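Ferrous iron transport protein B (Escherichia coli, PDB 3I8S) takes up ferrous iron across the bacterial inner membrane, probably coupling GTP binding by its cytosolic domain, the part in this entry, to channel opening. Local coordinates at residues Leu122-Ala125 with Glu126-Ile130; Pro147-Thr151 with Arg152-Ile156; Ala228-Ala231 with Arg232-Glu236; Gly205-Met208 with Leu209-Asp212; Gln44-Thr48 with Asp49-Thr53. One frame throughout, in Å; residues are numbered along the deposited sequence.

Contact 1: Leu122-Ala125 with Glu126-Ile130; sequences LDIA and EKQNI
Ile124 puts CG1 anti to its carbonyl carbon (chi1 -68°), which leaves the CG2 branch anti to the backbone N and next to Gln128. Gln128 also carries CG anti to its carbonyl carbon (chi1 -65°), and its chain passes close to the carbonyl one turn back. Gln128 CG comes 3.4 Å from Ile124 O. The chain then runs out extended, and the amide carbon Gln128 CD packs 4.0 Å from Ile124 CG2. On another side of the helix, Glu126 CB rests 3.5 Å from Leu122 O.

The helix bonds Glu126 N to Leu122 O and Lys127 N to Asp123 O are regular. Gln128 N still reaches Ile124 O at 3.0 Å, but this bond is bent. Asn129 then takes a positive phi of 66° as the C-prime residue of a Schellman motif. The backbone N of Asn129 bonds back to Glu126 O at 2.8 Å. Ile130 N closes the motif on Ala125 O, although the exact place of that oxygen is less sure. The approach of Ile130 CG2 to Ala125 inside the turn is doubtful for the same reason.

The helix starts right at the GTP site. Leu122 and Asp123 close the NMLD sequence Asn120-Asp123, which corresponds to the G4 motif that reads the guanine base in P-loop GTPases.

Ile124 and Gln128 also touch Ser96. Asn129 bonds through its backbone to Leu263, and Ile130 opens strand 130-132, which runs antiparallel to strand 260-262.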
loop_
_atom_site.group_PDB
_atom_site.type_symbol
_atom_site.label_atom_id
_atom_site.label_comp_id
_atom_site.label_asym_id
_atom_site.label_seq_id
_atom_site.Cartn_x
_atom_site.Cartn_y
_atom_site.Cartn_z
ATOM N N LEU A 122 -4.849 -13.757 -12.408
ATOM C CA LEU A 122 -4.668 -15.152 -12.054
ATOM C C LEU A 122 -4.494 -16.071 -13.280
ATOM O O LEU A 122 -3.742 -17.041 -13.254
ATOM C CB LEU A 122 -5.906 -15.602 -11.280
ATOM C CG LEU A 122 -6.165 -14.805 -10.002
ATOM C CD1 LEU A 122 -7.552 -15.190 -9.419
ATOM C CD2 LEU A 122 -5.043 -15.089 -9.046
ATOM N N ASP A 123 -5.214 -15.747 -14.343
ATOM C CA ASP A 123 -5.115 -16.451 -15.623
ATOM C C ASP A 123 -3.706 -16.319 -16.227
ATOM O O ASP A 123 -3.129 -17.307 -16.690
ATOM C CB ASP A 123 -6.168 -15.904 -16.603
ATOM C CG ASP A 123 -5.959 -14.390 -16.949
ATOM O OD1 ASP A 123 -5.737 -13.558 -16.042
ATOM O OD2 ASP A 123 -6.003 -14.044 -18.160
ATOM N N ILE A 124 -3.157 -15.103 -16.199
ATOM C CA ILE A 124 -1.828 -14.832 -16.743
ATOM C C ILE A 124 -0.792 -15.615 -15.939
ATOM O O ILE A 124 0.067 -16.259 -16.489
ATOM C CB ILE A 124 -1.497 -13.329 -16.682
ATOM C CG1 ILE A 124 -2.392 -12.548 -17.647
ATOM C CG2 ILE A 124 -0.030 -13.074 -17.026
ATOM C CD1 ILE A 124 -2.256 -11.027 -17.489
ATOM N N ALA A 125 -0.912 -15.573 -14.621
ATOM C CA ALA A 125 0.031 -16.247 -13.746
ATOM C C ALA A 125 0.061 -17.764 -14.053
ATOM O O ALA A 125 1.129 -18.369 -14.177
ATOM C CB ALA A 125 -0.353 -15.965 -12.263
ATOM N N GLU A 126 -1.118 -18.352 -14.213
ATOM C CA GLU A 126 -1.279 -19.785 -14.484
ATOM C C GLU A 126 -0.577 -20.143 -15.788
ATOM O O GLU A 126 0.187 -21.113 -15.867
ATOM C CB GLU A 126 -2.777 -20.106 -14.581
ATOM C CG GLU A 126 -3.146 -21.574 -14.806
ATOM C CD GLU A 126 -4.656 -21.751 -15.009
ATOM O OE1 GLU A 126 -5.435 -20.978 -14.382
ATOM O OE2 GLU A 126 -5.061 -22.646 -15.787
ATOM N N LYS A 127 -0.819 -19.315 -16.796
ATOM C CA LYS A 127 -0.203 -19.489 -18.099
ATOM C C LYS A 127 1.303 -19.296 -18.101
ATOM O O LYS A 127 1.987 -19.820 -18.975
ATOM C CB LYS A 127 -0.871 -18.587 -19.133
ATOM C CG LYS A 127 -2.168 -19.209 -19.662
ATOM C CD LYS A 127 -1.898 -20.486 -20.457
ATOM C CE LYS A 127 -2.759 -21.657 -19.973
ATOM N NZ LYS A 127 -2.650 -22.814 -20.909
ATOM N N GLN A 128 1.813 -18.587 -17.100
ATOM C CA GLN A 128 3.256 -18.487 -16.862
ATOM C C GLN A 128 3.759 -19.565 -15.880
ATOM O O GLN A 128 4.891 -19.493 -15.403
ATOM C CB GLN A 128 3.616 -17.083 -16.349
ATOM C CG GLN A 128 3.355 -15.969 -17.360
ATOM C CD GLN A 128 3.681 -14.570 -16.834
ATOM O OE1 GLN A 128 3.641 -14.303 -15.626
ATOM N NE2 GLN A 128 3.983 -13.656 -17.754
ATOM N N ASN A 129 2.925 -20.569 -15.599
ATOM C CA ASN A 129 3.307 -21.678 -14.733
ATOM C C ASN A 129 3.546 -21.224 -13.286
ATOM O O ASN A 129 4.434 -21.735 -12.617
ATOM C CB ASN A 129 4.571 -22.355 -15.292
ATOM C CG ASN A 129 4.748 -23.784 -14.820
ATOM O OD1 ASN A 129 5.748 -24.429 -15.139
ATOM N ND2 ASN A 129 3.779 -24.298 -14.088
ATOM N N ILE A 130 2.772 -20.251 -12.808
ATOM C CA ILE A 130 2.885 -19.830 -11.415
ATOM C C ILE A 130 1.535 -19.985 -10.694
ATOM O O ILE A 130 0.498 -19.511 -11.187
ATOM C CB ILE A 130 3.506 -18.396 -11.256
ATOM C CG1 ILE A 130 3.099 -17.770 -9.931
ATOM C CG2 ILE A 130 3.148 -17.470 -12.392
ATOM C CD1 ILE A 130 3.645 -16.415 -9.762
#

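Contact 2: Pro147-Thr151 with Arg152-Ile156; sequences PLVST and RGRGI
The guanidinium of Arg152 has Thr151 OG1 over one face, close above its centre. The distance from Thr151 OG1 to Arg152 CZ is 3.6 Å. Thr151 holds this hydroxyl anti to its backbone N (chi1 168°), and the Arg152 chain, bent at chi3, runs next to it. The oxygen sits above the plane, so this is a face contact and does not use the N-H groups at the rim.

Arg154 wraps its aliphatic part round the carbonyl of Thr151. Arg154 CG is 3.3 Å from Thr151 O, and the Arg154 backbone N-H bonds to the same oxygen from above the carbonyl plane. Arg154 CB also lies beside Val149 CG1.

This is the G5 loop of the G domain, which mediates the fast release of GDP. Val149, Ser150 and Thr151 bind GTP, and the entry is nucleotide-free. The loop leads from strand 145-147 into helix 154-164, with Gly153 at the N-cap position.

Two further backbone bonds tie the loop to the helix start. Gly153 N reaches Ser150 O at 3.2 Å. Gly155 N meets a lone pair of Val149 O, in the carbonyl plane, at 2.9 Å. Val149 O also accepts a hydrogen bond from a water at 2.8 Å, and that water accepts the N-H of Ile156. Gly155 passes tightly against the loop: a CB there would clash with Val149 N and Leu148 CA. Leu148 CD2 packs 3.7 Å from Gly155 O. Leu148 also touches Leu19 of helix 16-24 and Asn120 of the GTP site.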
loop_
_atom_site.group_PDB
_atom_site.type_symbol
_atom_site.label_atom_id
_atom_site.label_comp_id
_atom_site.label_asym_id
_atom_site.label_seq_id
_atom_site.Cartn_x
_atom_site.Cartn_y
_atom_site.Cartn_z
ATOM N N PRO A 147 -8.748 -13.656 -4.169
ATOM C CA PRO A 147 -8.481 -13.909 -5.599
ATOM C C PRO A 147 -9.628 -13.437 -6.500
ATOM O O PRO A 147 -10.783 -13.845 -6.297
ATOM C CB PRO A 147 -8.337 -15.407 -5.648
ATOM C CG PRO A 147 -9.072 -15.939 -4.511
ATOM C CD PRO A 147 -9.120 -14.877 -3.448
ATOM N N LEU A 148 -9.317 -12.592 -7.491
ATOM C CA LEU A 148 -10.357 -12.026 -8.332
ATOM C C LEU A 148 -10.669 -12.914 -9.502
ATOM O O LEU A 148 -10.241 -12.700 -10.645
ATOM C CB LEU A 148 -10.047 -10.598 -8.774
ATOM C CG LEU A 148 -10.179 -9.445 -7.788
ATOM C CD1 LEU A 148 -9.914 -8.141 -8.596
ATOM C CD2 LEU A 148 -11.523 -9.432 -7.067
ATOM N N VAL A 149 -11.420 -13.957 -9.179
ATOM C CA VAL A 149 -11.877 -14.908 -10.108
ATOM C C VAL A 149 -12.913 -14.216 -10.996
ATOM O O VAL A 149 -13.926 -13.664 -10.485
ATOM C CB VAL A 149 -12.490 -16.105 -9.350
ATOM C CG1 VAL A 149 -13.235 -16.997 -10.296
ATOM C CG2 VAL A 149 -11.365 -16.853 -8.604
ATOM N N SER A 150 -12.643 -14.208 -12.308
ATOM C CA SER A 150 -13.587 -13.590 -13.266
ATOM C C SER A 150 -14.883 -14.388 -13.420
ATOM O O SER A 150 -15.964 -13.798 -13.458
ATOM C CB SER A 150 -12.933 -13.368 -14.633
ATOM O OG SER A 150 -12.435 -14.591 -15.141
ATOM N N THR A 151 -14.798 -15.716 -13.464
ATOM C CA THR A 151 -15.983 -16.518 -13.732
ATOM C C THR A 151 -17.181 -16.208 -12.789
ATOM O O THR A 151 -17.095 -16.221 -11.535
ATOM C CB THR A 151 -15.662 -18.064 -13.904
ATOM O OG1 THR A 151 -16.876 -18.835 -13.880
ATOM C CG2 THR A 151 -14.698 -18.587 -12.843
ATOM N N ARG A 152 -18.289 -15.864 -13.446
ATOM C CA ARG A 152 -19.593 -15.603 -12.814
ATOM C C ARG A 152 -19.575 -14.536 -11.706
ATOM O O ARG A 152 -20.384 -14.591 -10.768
ATOM C CB ARG A 152 -20.220 -16.926 -12.332
ATOM C CG ARG A 152 -20.887 -17.724 -13.441
ATOM C CD ARG A 152 -21.531 -19.010 -12.916
ATOM N NE ARG A 152 -20.514 -19.934 -12.424
ATOM C CZ ARG A 152 -19.838 -20.805 -13.177
ATOM N NH1 ARG A 152 -20.050 -20.905 -14.492
ATOM N NH2 ARG A 152 -18.930 -21.592 -12.602
ATOM N N GLY A 153 -18.681 -13.556 -11.830
ATOM C CA GLY A 153 -18.508 -12.468 -10.830
ATOM C C GLY A 153 -18.115 -12.889 -9.408
ATOM O O GLY A 153 -18.282 -12.127 -8.465
ATOM N N ARG A 154 -17.554 -14.086 -9.277
ATOM C CA ARG A 154 -17.223 -14.692 -7.976
ATOM C C ARG A 154 -16.225 -13.887 -7.188
ATOM O O ARG A 154 -16.396 -13.680 -5.974
ATOM C CB ARG A 154 -16.684 -16.117 -8.177
ATOM C CG ARG A 154 -17.777 -17.138 -8.424
ATOM C CD ARG A 154 -17.220 -18.427 -9.015
ATOM N NE ARG A 154 -16.532 -19.208 -7.994
ATOM C CZ ARG A 154 -16.991 -20.333 -7.433
ATOM N NH1 ARG A 154 -18.177 -20.835 -7.738
ATOM N NH2 ARG A 154 -16.246 -20.957 -6.528
ATOM N N GLY A 155 -15.174 -13.416 -7.866
ATOM C CA GLY A 155 -14.152 -12.593 -7.206
ATOM C C GLY A 155 -14.731 -11.319 -6.621
ATOM O O GLY A 155 -14.458 -10.972 -5.483
ATOM N N ILE A 156 -15.577 -10.645 -7.394
ATOM C CA ILE A 156 -16.230 -9.452 -6.920
ATOM C C ILE A 156 -17.110 -9.698 -5.713
ATOM O O ILE A 156 -17.090 -8.916 -4.752
ATOM C CB ILE A 156 -16.955 -8.705 -8.048
ATOM C CG1 ILE A 156 -15.882 -8.008 -8.902
ATOM C CG2 ILE A 156 -17.931 -7.670 -7.475
ATOM C CD1 ILE A 156 -16.417 -6.936 -9.780
HETATM O O HOH W 1 -15.496 -11.350 -10.325
#

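Contact 3: Ala228-Ala231 with Arg232-Glu236; sequences AALA and RLRNE
Arg232 folds back along its own helix over Ala228 and Ala229. Arg232 CB starts 3.6 Å from Ala229 O. Arg232 CG passes 3.5 Å from Ala228 O. That oxygen accepts the backbone N-H of Arg232. A bend at chi3 (-73°) then turns the guanidinium back over the preceding turn. Arg232 NE forms a salt bridge with Glu184 OE2. Arg232 NH1 lies 3.7 Å from Ala228 CB, and Arg232 NH2 lies 3.5 Å from Ala229 CA. One face of the group thus covers Ala228 O and Ala229 CA, both offset toward its rim. Ala228 O is not hydrogen-bonded to NH1, because the angle is poor. The small alanine side chains probably let the flat group come this close to the backbone.

Arg234 runs extended from CG to NE instead, and its guanidinium has Leu230 CB on one face, 4.0 Å from Arg234 NH1. Arg234 N bonds to Leu230 O at 2.9 Å in a regular helical turn.

This is helix 226-236 of the cytosolic helical domain. Ala229 and Leu233 face helices 179-191 and 198-210, while Leu233 and Arg234 touch Pro240 at the start of helix 240-259.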
loop_
_atom_site.group_PDB
_atom_site.type_symbol
_atom_site.label_atom_id
_atom_site.label_comp_id
_atom_site.label_asym_id
_atom_site.label_seq_id
_atom_site.Cartn_x
_atom_site.Cartn_y
_atom_site.Cartn_z
ATOM N N ALA A 228 21.515 15.314 11.623
ATOM C CA ALA A 228 22.199 14.734 12.766
ATOM C C ALA A 228 21.937 13.250 12.817
ATOM O O ALA A 228 22.871 12.466 13.069
ATOM C CB ALA A 228 21.771 15.403 14.056
ATOM N N ALA A 229 20.694 12.849 12.516
ATOM C CA ALA A 229 20.338 11.428 12.494
ATOM C C ALA A 229 21.127 10.680 11.409
ATOM O O ALA A 229 21.683 9.618 11.670
ATOM C CB ALA A 229 18.837 11.231 12.271
ATOM N N LEU A 230 21.187 11.250 10.204
ATOM C CA LEU A 230 21.939 10.600 9.128
ATOM C C LEU A 230 23.421 10.476 9.404
ATOM O O LEU A 230 24.023 9.479 9.018
ATOM C CB LEU A 230 21.730 11.273 7.780
ATOM C CG LEU A 230 20.365 10.982 7.183
ATOM C CD1 LEU A 230 20.072 12.056 6.111
ATOM C CD2 LEU A 230 20.324 9.529 6.598
ATOM N N ALA A 231 23.998 11.456 10.088
ATOM C CA ALA A 231 25.411 11.445 10.453
ATOM C C ALA A 231 25.734 10.277 11.372
ATOM O O ALA A 231 26.675 9.511 11.125
ATOM C CB ALA A 231 25.803 12.758 11.112
ATOM N N ARG A 232 24.919 10.113 12.408
ATOM C CA ARG A 232 25.032 8.968 13.287
ATOM C C ARG A 232 24.941 7.642 12.506
ATOM O O ARG A 232 25.773 6.725 12.685
ATOM C CB ARG A 232 23.959 9.034 14.365
ATOM C CG ARG A 232 24.176 10.166 15.342
ATOM C CD ARG A 232 23.334 10.011 16.597
ATOM N NE ARG A 232 21.923 10.289 16.330
ATOM C CZ ARG A 232 21.387 11.512 16.276
ATOM N NH1 ARG A 232 22.114 12.607 16.468
ATOM N NH2 ARG A 232 20.106 11.653 16.018
ATOM N N LEU A 233 23.928 7.525 11.656
ATOM C CA LEU A 233 23.707 6.266 10.914
ATOM C C LEU A 233 24.866 5.942 9.972
ATOM O O LEU A 233 25.275 4.796 9.839
ATOM C CB LEU A 233 22.411 6.327 10.142
ATOM C CG LEU A 233 21.187 6.163 11.052
ATOM C CD1 LEU A 233 19.905 6.559 10.322
ATOM C CD2 LEU A 233 21.077 4.751 11.552
ATOM N N ARG A 234 25.406 6.974 9.330
ATOM C CA ARG A 234 26.545 6.800 8.442
ATOM C C ARG A 234 27.797 6.336 9.177
ATOM O O ARG A 234 28.611 5.592 8.633
ATOM C CB ARG A 234 26.771 8.073 7.624
ATOM C CG ARG A 234 25.698 8.189 6.563
ATOM C CD ARG A 234 25.632 9.527 5.851
ATOM N NE ARG A 234 24.544 9.461 4.840
ATOM C CZ ARG A 234 23.922 10.517 4.312
ATOM N NH1 ARG A 234 24.197 11.745 4.731
ATOM N NH2 ARG A 234 22.974 10.331 3.399
ATOM N N ASN A 235 27.940 6.748 10.423
ATOM C CA ASN A 235 29.030 6.235 11.254
ATOM C C ASN A 235 28.831 4.742 11.620
ATOM O O ASN A 235 29.790 3.950 11.667
ATOM C CB ASN A 235 29.154 7.038 12.525
ATOM C CG ASN A 235 30.239 6.492 13.423
ATOM O OD1 ASN A 235 31.426 6.507 13.067
ATOM N ND2 ASN A 235 29.840 5.948 14.561
ATOM N N GLU A 236 27.585 4.390 11.894
ATOM C CA GLU A 236 27.183 3.027 12.302
ATOM C C GLU A 236 27.155 1.990 11.174
ATOM O O GLU A 236 27.401 0.810 11.401
ATOM C CB GLU A 236 25.783 3.071 12.948
ATOM C CG GLU A 236 25.786 3.692 14.336
ATOM C CD GLU A 236 24.590 4.609 14.612
ATOM O OE1 GLU A 236 23.490 4.363 14.097
ATOM O OE2 GLU A 236 24.769 5.620 15.339
#

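Contact 4: Gly205-Met208 with Leu209-Asp212; sequences GLQM and LEGD
Gly211 N and Asp212 N both turn back into the last turn of the helix, bonding Met208 O and Gln207 O in a Schellman motif. Gly211 has phi 101°, where a CB would press on the Glu210 carbonyl. Its N-H comes from above the carbonyl plane of Met208, while Asp212 N, 2.9 Å from Gln207 O, is less far out of its carbonyl plane. A water donates to Met208 O and to Asp212 O, bridging the turn.

Gln207 bends at chi2 (-69°), which brings its amide to the carboxylate of Asp212. Gln207 NE2 gives a hydrogen bond of 3.0 Å to Asp212 OD2. The acceptor lies in the amide plane, and OD2 is met on its anti side. The two planes are steeply turned, 77° apart. OD2 also takes Thr65 N, and NE2 also meets Thr64 OG1. Gln207 OE1 is bonded by Arg248 and Gln107, and Glu210 OE1 forms a salt bridge with the same Arg248. Replacing Gln207 with an alanine would probably leave Asp212 OD2 without its side-chain amide partner, left to Thr65 N, and Arg248 with one acceptor fewer.

Leu206 CD2 meets Leu209 CD1 at 4.2 Å on the apolar side. There Leu206 touches Leu181 and Ala185 of helix 179-191, and Leu209 reaches Leu226 of helix 226-236. Asp212 caps the start of helix 213-218.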
loop_
_atom_site.group_PDB
_atom_site.type_symbol
_atom_site.label_atom_id
_atom_site.label_comp_id
_atom_site.label_asym_id
_atom_site.label_seq_id
_atom_site.Cartn_x
_atom_site.Cartn_y
_atom_site.Cartn_z
ATOM N N GLY A 205 9.454 8.778 9.465
ATOM C CA GLY A 205 10.845 8.794 9.907
ATOM C C GLY A 205 11.757 8.002 8.997
ATOM O O GLY A 205 12.838 8.489 8.592
ATOM N N LEU A 206 11.337 6.773 8.684
ATOM C CA LEU A 206 12.127 5.878 7.823
ATOM C C LEU A 206 12.197 6.422 6.391
ATOM O O LEU A 206 13.247 6.390 5.763
ATOM C CB LEU A 206 11.530 4.472 7.830
ATOM C CG LEU A 206 12.027 3.462 8.855
ATOM C CD1 LEU A 206 11.498 2.079 8.493
ATOM C CD2 LEU A 206 13.570 3.445 8.952
ATOM N N GLN A 207 11.086 6.990 5.890
ATOM C CA GLN A 207 11.097 7.586 4.567
ATOM C C GLN A 207 12.089 8.736 4.499
ATOM O O GLN A 207 12.801 8.894 3.495
ATOM C CB GLN A 207 9.697 8.053 4.160
ATOM C CG GLN A 207 8.741 6.908 4.007
ATOM C CD GLN A 207 9.109 6.071 2.824
ATOM O OE1 GLN A 207 9.406 4.901 2.947
ATOM N NE2 GLN A 207 9.094 6.699 1.635
ATOM N N MET A 208 12.161 9.535 5.560
ATOM C CA MET A 208 13.069 10.686 5.558
ATOM C C MET A 208 14.536 10.214 5.570
ATOM O O MET A 208 15.395 10.778 4.886
ATOM C CB MET A 208 12.813 11.577 6.776
ATOM C CG MET A 208 11.476 12.323 6.799
ATOM S SD MET A 208 11.253 13.128 8.409
ATOM C CE MET A 208 12.533 14.346 8.307
ATOM N N LEU A 209 14.812 9.200 6.358
ATOM C CA LEU A 209 16.158 8.600 6.394
ATOM C C LEU A 209 16.556 7.984 5.034
ATOM O O LEU A 209 17.724 8.001 4.666
ATOM C CB LEU A 209 16.229 7.525 7.477
ATOM C CG LEU A 209 16.020 8.016 8.918
ATOM C CD1 LEU A 209 15.806 6.850 9.906
ATOM C CD2 LEU A 209 17.188 8.893 9.340
ATOM N N GLU A 210 15.586 7.436 4.316
ATOM C CA GLU A 210 15.808 6.925 2.978
ATOM C C GLU A 210 16.089 8.038 1.954
ATOM O O GLU A 210 16.623 7.761 0.883
ATOM C CB GLU A 210 14.641 6.010 2.544
ATOM C CG GLU A 210 15.004 5.157 1.351
ATOM C CD GLU A 210 13.870 4.280 0.867
ATOM O OE1 GLU A 210 12.682 4.649 1.084
ATOM O OE2 GLU A 210 14.198 3.207 0.269
ATOM N N GLY A 211 15.762 9.292 2.299
ATOM C CA GLY A 211 15.937 10.457 1.441
ATOM C C GLY A 211 14.681 10.959 0.747
ATOM O O GLY A 211 14.774 11.725 -0.198
ATOM N N ASP A 212 13.507 10.515 1.185
ATOM C CA ASP A 212 12.238 10.958 0.591
ATOM C C ASP A 212 11.996 12.421 0.982
ATOM O O ASP A 212 11.803 12.722 2.147
ATOM C CB ASP A 212 11.114 10.066 1.110
ATOM C CG ASP A 212 9.761 10.369 0.523
ATOM O OD1 ASP A 212 9.399 11.531 0.354
ATOM O OD2 ASP A 212 8.998 9.391 0.329
HETATM O O HOH W 2 14.492 12.972 3.358
#

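Contact 5: Gln44-Thr48 with Asp49-Thr53; sequences QFSTT and DHQVT
Phe45 lays one face of its ring over Val52. Val52 CB sits 4.0 Å from the centroid of the Phe45 ring, almost on the ring normal, in a CH-pi contact. Val52 CG1 touches the ring atom Phe45 CE1 at 3.5 Å. Phe45 has its CG between the backbone N and the carbonyl carbon (chi1 71°), which swings the ring across to the neighbouring strand. The other neighbours of this ring include Lys160 and Ile163 of helix 154-164. An alanine at Phe45 is likely to leave Val52 without its aromatic cover and to open a gap against that helix.

The backbones pair as well. Val52 N bonds to Phe45 O at 2.8 Å, and Phe45 N bonds to Val52 O. They form an antiparallel hydrogen-bonded pair, with Gln44-Thr53 and Ser46-Gln51 as the non-hydrogen-bonded pairs beside it. This is the beta hairpin of strands 39-46 and 51-56 at the antiparallel side of the G-domain sheet. Strand 51-56 runs on to Asp56, the start of a predicted GTP-binding loop.

The turn is closed by Thr47 and His50. Thr47 N bonds to His50 O at 2.9 Å, nearly straight and in the carbonyl plane. Thr47 OG1 accepts the N-H of His50 at 2.9 Å. Asp49 N adds a weak bond to it, while also bonding Asp164 OD1. The same hydroxyl lies at the edge of the His50 ring, in its plane. Asp164 OD2 bonds both Thr47 OG1 and His50 ND1, tying the turn to helix 154-164.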
loop_
_atom_site.group_PDB
_atom_site.type_symbol
_atom_site.label_atom_id
_atom_site.label_comp_id
_atom_site.label_asym_id
_atom_site.label_seq_id
_atom_site.Cartn_x
_atom_site.Cartn_y
_atom_site.Cartn_z
ATOM N N GLN A 44 -19.567 4.863 -6.795
ATOM C CA GLN A 44 -20.312 4.300 -5.684
ATOM C C GLN A 44 -20.681 2.872 -5.956
ATOM O O GLN A 44 -20.913 2.485 -7.097
ATOM C CB GLN A 44 -21.603 5.088 -5.419
ATOM C CG GLN A 44 -21.396 6.556 -5.223
ATOM C CD GLN A 44 -21.577 6.990 -3.805
ATOM O OE1 GLN A 44 -22.684 6.895 -3.255
ATOM N NE2 GLN A 44 -20.518 7.532 -3.209
ATOM N N PHE A 45 -20.803 2.099 -4.883
ATOM C CA PHE A 45 -21.377 0.755 -4.961
ATOM C C PHE A 45 -21.758 0.331 -3.569
ATOM O O PHE A 45 -21.418 0.994 -2.563
ATOM C CB PHE A 45 -20.431 -0.287 -5.595
ATOM C CG PHE A 45 -19.261 -0.675 -4.754
ATOM C CD1 PHE A 45 -18.062 0.013 -4.872
ATOM C CD2 PHE A 45 -19.315 -1.784 -3.913
ATOM C CE1 PHE A 45 -16.965 -0.347 -4.113
ATOM C CE2 PHE A 45 -18.237 -2.164 -3.163
ATOM C CZ PHE A 45 -17.042 -1.434 -3.252
ATOM N N SER A 46 -22.481 -0.772 -3.521
ATOM C CA SER A 46 -22.985 -1.260 -2.246
ATOM C C SER A 46 -22.592 -2.710 -2.050
ATOM O O SER A 46 -22.364 -3.465 -3.018
ATOM C CB SER A 46 -24.488 -1.055 -2.104
ATOM O OG SER A 46 -25.234 -1.772 -3.072
ATOM N N THR A 47 -22.448 -3.059 -0.787
ATOM C CA THR A 47 -22.241 -4.413 -0.342
ATOM C C THR A 47 -23.503 -4.840 0.434
ATOM O O THR A 47 -24.469 -4.067 0.556
ATOM C CB THR A 47 -21.023 -4.493 0.544
ATOM O OG1 THR A 47 -21.240 -3.733 1.740
ATOM C CG2 THR A 47 -19.721 -4.012 -0.174
ATOM N N THR A 48 -23.493 -6.008 1.071
ATOM C CA THR A 48 -24.618 -6.379 1.902
ATOM C C THR A 48 -24.877 -5.317 2.984
ATOM O O THR A 48 -26.027 -4.946 3.212
ATOM C CB THR A 48 -24.416 -7.769 2.549
ATOM O OG1 THR A 48 -24.264 -8.748 1.504
ATOM C CG2 THR A 48 -25.534 -8.117 3.465
ATOM N N ASP A 49 -23.816 -4.832 3.612
ATOM C CA ASP A 49 -23.968 -3.977 4.780
ATOM C C ASP A 49 -23.702 -2.461 4.488
ATOM O O ASP A 49 -24.159 -1.612 5.269
ATOM C CB ASP A 49 -23.009 -4.410 5.874
ATOM C CG ASP A 49 -23.348 -5.743 6.471
ATOM O OD1 ASP A 49 -24.493 -6.182 6.384
ATOM O OD2 ASP A 49 -22.457 -6.334 7.111
ATOM N N HIS A 50 -22.947 -2.149 3.446
ATOM C CA HIS A 50 -22.317 -0.823 3.347
ATOM C C HIS A 50 -22.621 -0.154 2.026
ATOM O O HIS A 50 -22.701 -0.823 0.977
ATOM C CB HIS A 50 -20.778 -0.909 3.471
ATOM C CG HIS A 50 -20.296 -1.287 4.837
ATOM N ND1 HIS A 50 -19.991 -2.585 5.179
ATOM C CD2 HIS A 50 -20.038 -0.538 5.937
ATOM C CE1 HIS A 50 -19.629 -2.629 6.455
ATOM N NE2 HIS A 50 -19.625 -1.395 6.930
ATOM N N GLN A 51 -22.792 1.167 2.101
ATOM C CA GLN A 51 -22.752 2.061 0.964
ATOM C C GLN A 51 -21.347 2.596 0.874
ATOM O O GLN A 51 -20.833 3.190 1.830
ATOM C CB GLN A 51 -23.762 3.207 1.173
ATOM C CG GLN A 51 -25.167 2.728 1.135
ATOM C CD GLN A 51 -25.426 1.930 -0.114
ATOM O OE1 GLN A 51 -24.946 2.282 -1.211
ATOM N NE2 GLN A 51 -26.137 0.824 0.038
ATOM N N VAL A 52 -20.692 2.352 -0.263
ATOM C CA VAL A 52 -19.281 2.659 -0.457
ATOM C C VAL A 52 -19.026 3.763 -1.503
ATOM O O VAL A 52 -19.679 3.828 -2.549
ATOM C CB VAL A 52 -18.484 1.387 -0.910
ATOM C CG1 VAL A 52 -16.987 1.739 -1.252
ATOM C CG2 VAL A 52 -18.598 0.254 0.146
ATOM N N THR A 53 -18.105 4.652 -1.158
ATOM C CA THR A 53 -17.471 5.552 -2.115
ATOM C C THR A 53 -16.105 4.984 -2.356
ATOM O O THR A 53 -15.325 4.817 -1.414
ATOM C CB THR A 53 -17.334 7.006 -1.592
ATOM O OG1 THR A 53 -18.649 7.559 -1.364
ATOM C CG2 THR A 53 -16.594 7.885 -2.595
#

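In the fold
Contacts 1, 2 and 5 belong to the G domain, and contacts 3 and 4 to the helical domain. Contacts 1 and 2 each hold GTP-binding residues and touch: Leu122 CD1 lies 3.7 Å from Leu148 N, and the centres of the two contacts are about 16 Å apart. Contact 5 does not touch contact 2, and the nearest atoms are about 7 Å apart. Helix 154-164, which starts in contact 2, packs against the hairpin of contact 5. Contacts 3 and 4 join through Leu233 CD1 and Leu209 CD2 at 3.7 Å. These two lie far from the nucleotide site: the centres of contacts 1 and 4 are about 36 Å apart, and those of contacts 2 and 3 about 50 Å.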